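D7 protein (Anopheles stephensi, PDB 3NHI) binds and sequesters cysteinyl leukotrienes and thromboxane A2 analogues in mosquito saliva, blunting the host's response during blood feeding. Local coordinates at residues I61-P75 / V92-S106. Numbering follows the deposited sequence.
Sequences IYDPQENAFKSDRIP and VTEYQKALAAANAKS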
loop_
_atom_site.group_PDB
_atom_site.type_symbol
_atom_site.label_atom_id
_atom_site.label_comp_id
_atom_site.label_asym_id
_atom_site.label_seq_id
_atom_site.Cartn_x
_atom_site.Cartn_y
_atom_site.Cartn_z
ATOM N N ILE A 61 -7.356 12.837 0.762
ATOM C CA ILE A 61 -8.520 13.709 0.851
ATOM C C ILE A 61 -8.418 14.602 2.098
ATOM O O ILE A 61 -8.829 15.771 2.080
ATOM C CB ILE A 61 -9.819 12.853 0.864
ATOM C CG1 ILE A 61 -9.953 12.070 -0.444
ATOM C CG2 ILE A 61 -11.067 13.709 1.091
ATOM C CD1 ILE A 61 -11.050 11.023 -0.416
ATOM N N TYR A 62 -7.877 14.039 3.174
ATOM C CA TYR A 62 -7.558 14.776 4.392
ATOM C C TYR A 62 -6.044 14.897 4.524
ATOM O O TYR A 62 -5.321 13.903 4.393
ATOM C CB TYR A 62 -8.112 14.033 5.611
ATOM C CG TYR A 62 -7.652 14.607 6.933
ATOM C CD1 TYR A 62 -8.157 15.821 7.392
ATOM C CD2 TYR A 62 -6.722 13.928 7.724
ATOM C CE1 TYR A 62 -7.731 16.355 8.610
ATOM C CE2 TYR A 62 -6.302 14.447 8.941
ATOM C CZ TYR A 62 -6.808 15.658 9.372
ATOM O OH TYR A 62 -6.372 16.158 10.580
ATOM N N ASP A 63 -5.566 16.112 4.789
ATOM C CA ASP A 63 -4.154 16.319 5.064
ATOM C C ASP A 63 -3.937 16.506 6.571
ATOM O O ASP A 63 -4.427 17.483 7.143
ATOM C CB ASP A 63 -3.616 17.535 4.320
ATOM C CG ASP A 63 -2.114 17.654 4.462
ATOM O OD1 ASP A 63 -1.386 16.988 3.690
ATOM O OD2 ASP A 63 -1.657 18.349 5.382
ATOM N N PRO A 64 -3.190 15.582 7.214
ATOM C CA PRO A 64 -3.022 15.657 8.666
ATOM C C PRO A 64 -2.136 16.808 9.146
ATOM O O PRO A 64 -2.293 17.246 10.277
ATOM C CB PRO A 64 -2.406 14.302 9.037
ATOM C CG PRO A 64 -1.947 13.694 7.789
ATOM C CD PRO A 64 -2.593 14.366 6.630
ATOM N N GLN A 65 -1.229 17.296 8.302
ATOM C CA GLN A 65 -0.353 18.406 8.703
ATOM C C GLN A 65 -1.107 19.734 8.714
ATOM O O GLN A 65 -0.999 20.526 9.652
ATOM C CB GLN A 65 0.898 18.464 7.821
ATOM C CG GLN A 65 1.691 17.157 7.773
ATOM C CD GLN A 65 2.063 16.634 9.148
ATOM O OE1 GLN A 65 2.366 17.411 10.059
ATOM N NE2 GLN A 65 2.035 15.314 9.311
ATOM N N GLU A 66 -1.911 19.956 7.685
ATOM C CA GLU A 66 -2.766 21.135 7.640
ATOM C C GLU A 66 -4.040 20.969 8.456
ATOM O O GLU A 66 -4.731 21.948 8.737
ATOM C CB GLU A 66 -3.114 21.467 6.193
ATOM C CG GLU A 66 -1.915 21.924 5.394
ATOM C CD GLU A 66 -2.212 22.040 3.919
ATOM O OE1 GLU A 66 -1.243 22.047 3.127
ATOM O OE2 GLU A 66 -3.408 22.128 3.553
ATOM N N ASN A 67 -4.343 19.729 8.845
ATOM C CA ASN A 67 -5.627 19.401 9.462
ATOM C C ASN A 67 -6.780 19.946 8.618
ATOM O O ASN A 67 -7.636 20.688 9.097
ATOM C CB ASN A 67 -5.702 19.896 10.917
ATOM C CG ASN A 67 -6.982 19.458 11.616
ATOM O OD1 ASN A 67 -7.513 18.371 11.348
ATOM N ND2 ASN A 67 -7.494 20.305 12.504
ATOM N N ALA A 68 -6.788 19.564 7.347
ATOM C CA ALA A 68 -7.714 20.141 6.382
ATOM C C ALA A 68 -8.184 19.090 5.389
ATOM O O ALA A 68 -7.409 18.221 4.989
ATOM C CB ALA A 68 -7.050 21.299 5.638
ATOM N N PHE A 69 -9.456 19.191 5.002
ATOM C CA PHE A 69 -9.972 18.505 3.825
ATOM C C PHE A 69 -9.498 19.264 2.594
ATOM O O PHE A 69 -9.601 20.494 2.520
ATOM C CB PHE A 69 -11.504 18.433 3.865
ATOM C CG PHE A 69 -12.040 17.476 4.899
ATOM C CD1 PHE A 69 -11.987 16.102 4.687
ATOM C CD2 PHE A 69 -12.607 17.947 6.077
ATOM C CE1 PHE A 69 -12.478 15.206 5.634
ATOM C CE2 PHE A 69 -13.113 17.061 7.026
ATOM C CZ PHE A 69 -13.044 15.689 6.804
ATOM N N LYS A 70 -8.945 18.528 1.643
ATOM C CA LYS A 70 -8.315 19.123 0.476
ATOM C C LYS A 70 -9.239 19.044 -0.733
ATOM O O LYS A 70 -9.057 18.219 -1.643
ATOM C CB LYS A 70 -6.972 18.438 0.222
ATOM C CG LYS A 70 -6.016 18.521 1.417
ATOM C CD LYS A 70 -5.588 19.958 1.699
ATOM C CE LYS A 70 -4.661 20.468 0.606
ATOM N NZ LYS A 70 -4.268 21.894 0.811
ATOM N N SER A 71 -10.235 19.925 -0.747
ATOM C CA SER A 71 -11.316 19.879 -1.736
ATOM C C SER A 71 -10.827 19.909 -3.182
ATOM O O SER A 71 -11.385 19.224 -4.044
ATOM C CB SER A 71 -12.313 21.026 -1.507
ATOM O OG SER A 71 -11.750 22.300 -1.807
ATOM N N ASP A 72 -9.782 20.684 -3.452
ATOM C CA ASP A 72 -9.339 20.863 -4.828
ATOM C C ASP A 72 -8.627 19.645 -5.404
ATOM O O ASP A 72 -8.416 19.555 -6.614
ATOM C CB ASP A 72 -8.474 22.120 -4.975
ATOM C CG ASP A 72 -9.271 23.423 -4.864
ATOM O OD1 ASP A 72 -10.501 23.415 -4.650
ATOM O OD2 ASP A 72 -8.630 24.479 -4.987
ATOM N N ARG A 73 -8.279 18.694 -4.539
ATOM C CA ARG A 73 -7.664 17.452 -5.004
ATOM C C ARG A 73 -8.664 16.539 -5.686
ATOM O O ARG A 73 -8.278 15.719 -6.517
ATOM C CB ARG A 73 -6.962 16.713 -3.867
ATOM C CG ARG A 73 -5.739 17.465 -3.351
ATOM C CD ARG A 73 -5.076 16.732 -2.202
ATOM N NE ARG A 73 -3.916 17.471 -1.693
ATOM C CZ ARG A 73 -3.201 17.101 -0.637
ATOM N NH1 ARG A 73 -3.530 16.029 0.064
ATOM N NH2 ARG A 73 -2.151 17.812 -0.259
ATOM N N ILE A 74 -9.947 16.703 -5.376
ATOM C CA ILE A 74 -10.978 15.835 -5.950
ATOM C C ILE A 74 -11.071 16.003 -7.475
ATOM O O ILE A 74 -11.048 15.011 -8.210
ATOM C CB ILE A 74 -12.344 15.978 -5.196
ATOM C CG1 ILE A 74 -12.357 15.067 -3.966
ATOM C CG2 ILE A 74 -13.536 15.638 -6.101
ATOM C CD1 ILE A 74 -11.224 15.315 -2.983
ATOM N N PRO A 75 -11.130 17.251 -7.969
ATOM C CA PRO A 75 -11.107 17.389 -9.428
ATOM C C PRO A 75 -9.802 16.901 -10.073
ATOM O O PRO A 75 -9.833 16.432 -11.207
ATOM C CB PRO A 75 -11.306 18.898 -9.639
ATOM C CG PRO A 75 -12.107 19.313 -8.444
ATOM C CD PRO A 75 -11.497 18.523 -7.310
ATOM N N VAL A 92 -18.656 15.725 -9.755
ATOM C CA VAL A 92 -17.322 15.954 -9.203
ATOM C C VAL A 92 -17.224 17.326 -8.519
ATOM O O VAL A 92 -16.704 17.433 -7.403
ATOM C CB VAL A 92 -16.248 15.801 -10.303
ATOM C CG1 VAL A 92 -14.868 16.219 -9.795
ATOM C CG2 VAL A 92 -16.209 14.356 -10.809
ATOM N N THR A 93 -17.730 18.362 -9.182
ATOM C CA THR A 93 -17.798 19.701 -8.598
ATOM C C THR A 93 -18.629 19.713 -7.307
ATOM O O THR A 93 -18.247 20.346 -6.319
ATOM C CB THR A 93 -18.366 20.676 -9.638
ATOM O OG1 THR A 93 -17.349 20.922 -10.614
ATOM C CG2 THR A 93 -18.812 22.002 -9.009
ATOM N N GLU A 94 -19.761 19.006 -7.322
ATOM C CA GLU A 94 -20.616 18.933 -6.143
ATOM C C GLU A 94 -19.896 18.234 -4.984
ATOM O O GLU A 94 -20.012 18.661 -3.835
ATOM C CB GLU A 94 -21.959 18.253 -6.473
ATOM C CG GLU A 94 -22.887 19.099 -7.378
ATOM C CD GLU A 94 -23.961 18.293 -8.117
ATOM O OE1 GLU A 94 -23.923 17.038 -8.142
ATOM O OE2 GLU A 94 -24.847 18.938 -8.717
ATOM N N TYR A 95 -19.130 17.186 -5.291
ATOM C CA TYR A 95 -18.338 16.470 -4.283
ATOM C C TYR A 95 -17.257 17.381 -3.691
ATOM O O TYR A 95 -17.120 17.486 -2.475
ATOM C CB TYR A 95 -17.740 15.228 -4.944
ATOM C CG TYR A 95 -16.969 14.250 -4.084
ATOM C CD1 TYR A 95 -17.150 14.148 -2.702
ATOM C CD2 TYR A 95 -16.060 13.379 -4.693
ATOM C CE1 TYR A 95 -16.427 13.201 -1.962
ATOM C CE2 TYR A 95 -15.343 12.454 -3.961
ATOM C CZ TYR A 95 -15.521 12.374 -2.604
ATOM O OH TYR A 95 -14.797 11.429 -1.912
ATOM N N GLN A 96 -16.515 18.056 -4.568
ATOM C CA GLN A 96 -15.533 19.053 -4.169
ATOM C C GLN A 96 -16.153 20.090 -3.222
ATOM O O GLN A 96 -15.591 20.414 -2.173
ATOM C CB GLN A 96 -14.974 19.741 -5.423
ATOM C CG GLN A 96 -14.075 20.947 -5.140
ATOM C CD GLN A 96 -13.786 21.773 -6.379
ATOM O OE1 GLN A 96 -14.526 21.722 -7.363
ATOM N NE2 GLN A 96 -12.706 22.551 -6.333
ATOM N N LYS A 97 -17.323 20.602 -3.596
ATOM C CA LYS A 97 -17.980 21.634 -2.809
ATOM C C LYS A 97 -18.436 21.124 -1.444
ATOM O O LYS A 97 -18.246 21.802 -0.444
ATOM C CB LYS A 97 -19.117 22.282 -3.601
ATOM C CG LYS A 97 -18.562 23.233 -4.675
ATOM C CD LYS A 97 -19.565 23.579 -5.777
ATOM C CE LYS A 97 -20.676 24.480 -5.284
ATOM N NZ LYS A 97 -21.494 24.902 -6.466
ATOM N N ALA A 98 -18.988 19.908 -1.398
ATOM C CA ALA A 98 -19.362 19.300 -0.123
ATOM C C ALA A 98 -18.154 19.136 0.802
ATOM O O ALA A 98 -18.249 19.366 2.015
ATOM C CB ALA A 98 -20.066 17.962 -0.347
ATOM N N LEU A 99 -17.008 18.765 0.232
ATOM C CA LEU A 99 -15.769 18.687 1.020
ATOM C C LEU A 99 -15.284 20.047 1.521
ATOM O O LEU A 99 -14.752 20.161 2.638
ATOM C CB LEU A 99 -14.661 18.005 0.223
ATOM C CG LEU A 99 -14.774 16.484 0.238
ATOM C CD1 LEU A 99 -13.902 15.901 -0.833
ATOM C CD2 LEU A 99 -14.364 15.932 1.612
ATOM N N ALA A 100 -15.456 21.074 0.696
ATOM C CA ALA A 100 -15.093 22.428 1.096
ATOM C C ALA A 100 -15.928 22.929 2.281
ATOM O O ALA A 100 -15.475 23.788 3.044
ATOM C CB ALA A 100 -15.181 23.399 -0.086
ATOM N N ALA A 101 -17.141 22.400 2.434
ATOM C CA ALA A 101 -18.004 22.783 3.558
ATOM C C ALA A 101 -17.653 22.049 4.845
ATOM O O ALA A 101 -18.052 22.475 5.927
ATOM C CB ALA A 101 -19.460 22.519 3.214
ATOM N N ALA A 102 -16.924 20.943 4.720
ATOM C CA ALA A 102 -16.689 20.051 5.850
ATOM C C ALA A 102 -15.711 20.658 6.851
ATOM O O ALA A 102 -14.705 21.261 6.462
ATOM C CB ALA A 102 -16.195 18.701 5.358
ATOM N N ASN A 103 -16.003 20.464 8.138
ATOM C CA ASN A 103 -15.202 21.018 9.231
ATOM C C ASN A 103 -14.438 19.900 9.933
ATOM O O ASN A 103 -15.034 19.065 10.617
ATOM C CB ASN A 103 -16.112 21.756 10.224
ATOM C CG ASN A 103 -15.342 22.514 11.298
ATOM O OD1 ASN A 103 -14.120 22.406 11.425
ATOM N ND2 ASN A 103 -16.071 23.295 12.081
ATOM N N ALA A 104 -13.121 19.891 9.746
ATOM C CA ALA A 104 -12.245 18.874 10.336
ATOM C C ALA A 104 -12.162 18.992 11.852
ATOM O O ALA A 104 -11.839 18.012 12.530
ATOM C CB ALA A 104 -10.864 18.946 9.726
ATOM N N LYS A 105 -12.460 20.180 12.375
ATOM C CA LYS A 105 -12.377 20.447 13.822
ATOM C C LYS A 105 -11.010 20.001 14.367
ATOM O O LYS A 105 -9.981 20.475 13.888
ATOM C CB LYS A 105 -13.584 19.850 14.570
ATOM C CG LYS A 105 -14.908 20.489 14.175
ATOM C CD LYS A 105 -16.074 20.013 15.024
ATOM C CE LYS A 105 -17.346 20.722 14.609
ATOM N NZ LYS A 105 -18.535 20.268 15.380
ATOM N N SER A 106 -10.982 19.083 15.337
ATOM C CA SER A 106 -9.715 18.674 15.953
ATOM C C SER A 106 -8.862 17.753 15.075
ATOM O O SER A 106 -7.655 17.599 15.302
ATOM C CB SER A 106 -9.959 18.005 17.312
ATOM O OG SER A 106 -10.382 16.659 17.147
#
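Ile74 lies as a knob in a hole made by Val92, Tyr95, Gln96 and Leu99, all along one face of helix 89-101. With CG2 anti to the backbone N and CG1 beside that N (chi1 -85°), its two branches part: CG2 reaches Val92 CG1 and Tyr95 CD2, whereas CG1 stands over one face of the Tyr95 ring, offset toward the rim. Packing is tight where Ile74 CD1 meets Leu99 CD1 at 3.5 Å. The other methyl of Leu99, CD2, lies 3.9 Å from Phe69 CD1 and 4.0 Å from Ile61 CG2, and Phe69 rests CD2 on Ala102 CB and CE2 on Ala104 CA and CB.

Two side-chain hydrogen bonds flank these apolar contacts. Gln96, extended beyond CG, passes Pro75 at about a right angle and gives NE2 to Asp72 OD1 (2.9 Å), approaching from above the carboxylate plane. Near the turn of the hairpin, Asn67 ND2 donates within its own amide plane to Lys105 O at 2.9 Å; Tyr62 OH fixes that amide's rotation through a 2.6 Å bond to Asn67 OD1. Further out, Tyr116 binds the hydroxyl of Tyr95, and Ile61 touches the bound eicosanoid. The arrangement is a beta hairpin with a G1 bulge, followed by a helix, packed on helix 89-101 and the loop that leaves it, beside the lipid pocket of a predominantly helical, odorant-binding-protein-like D7 fold.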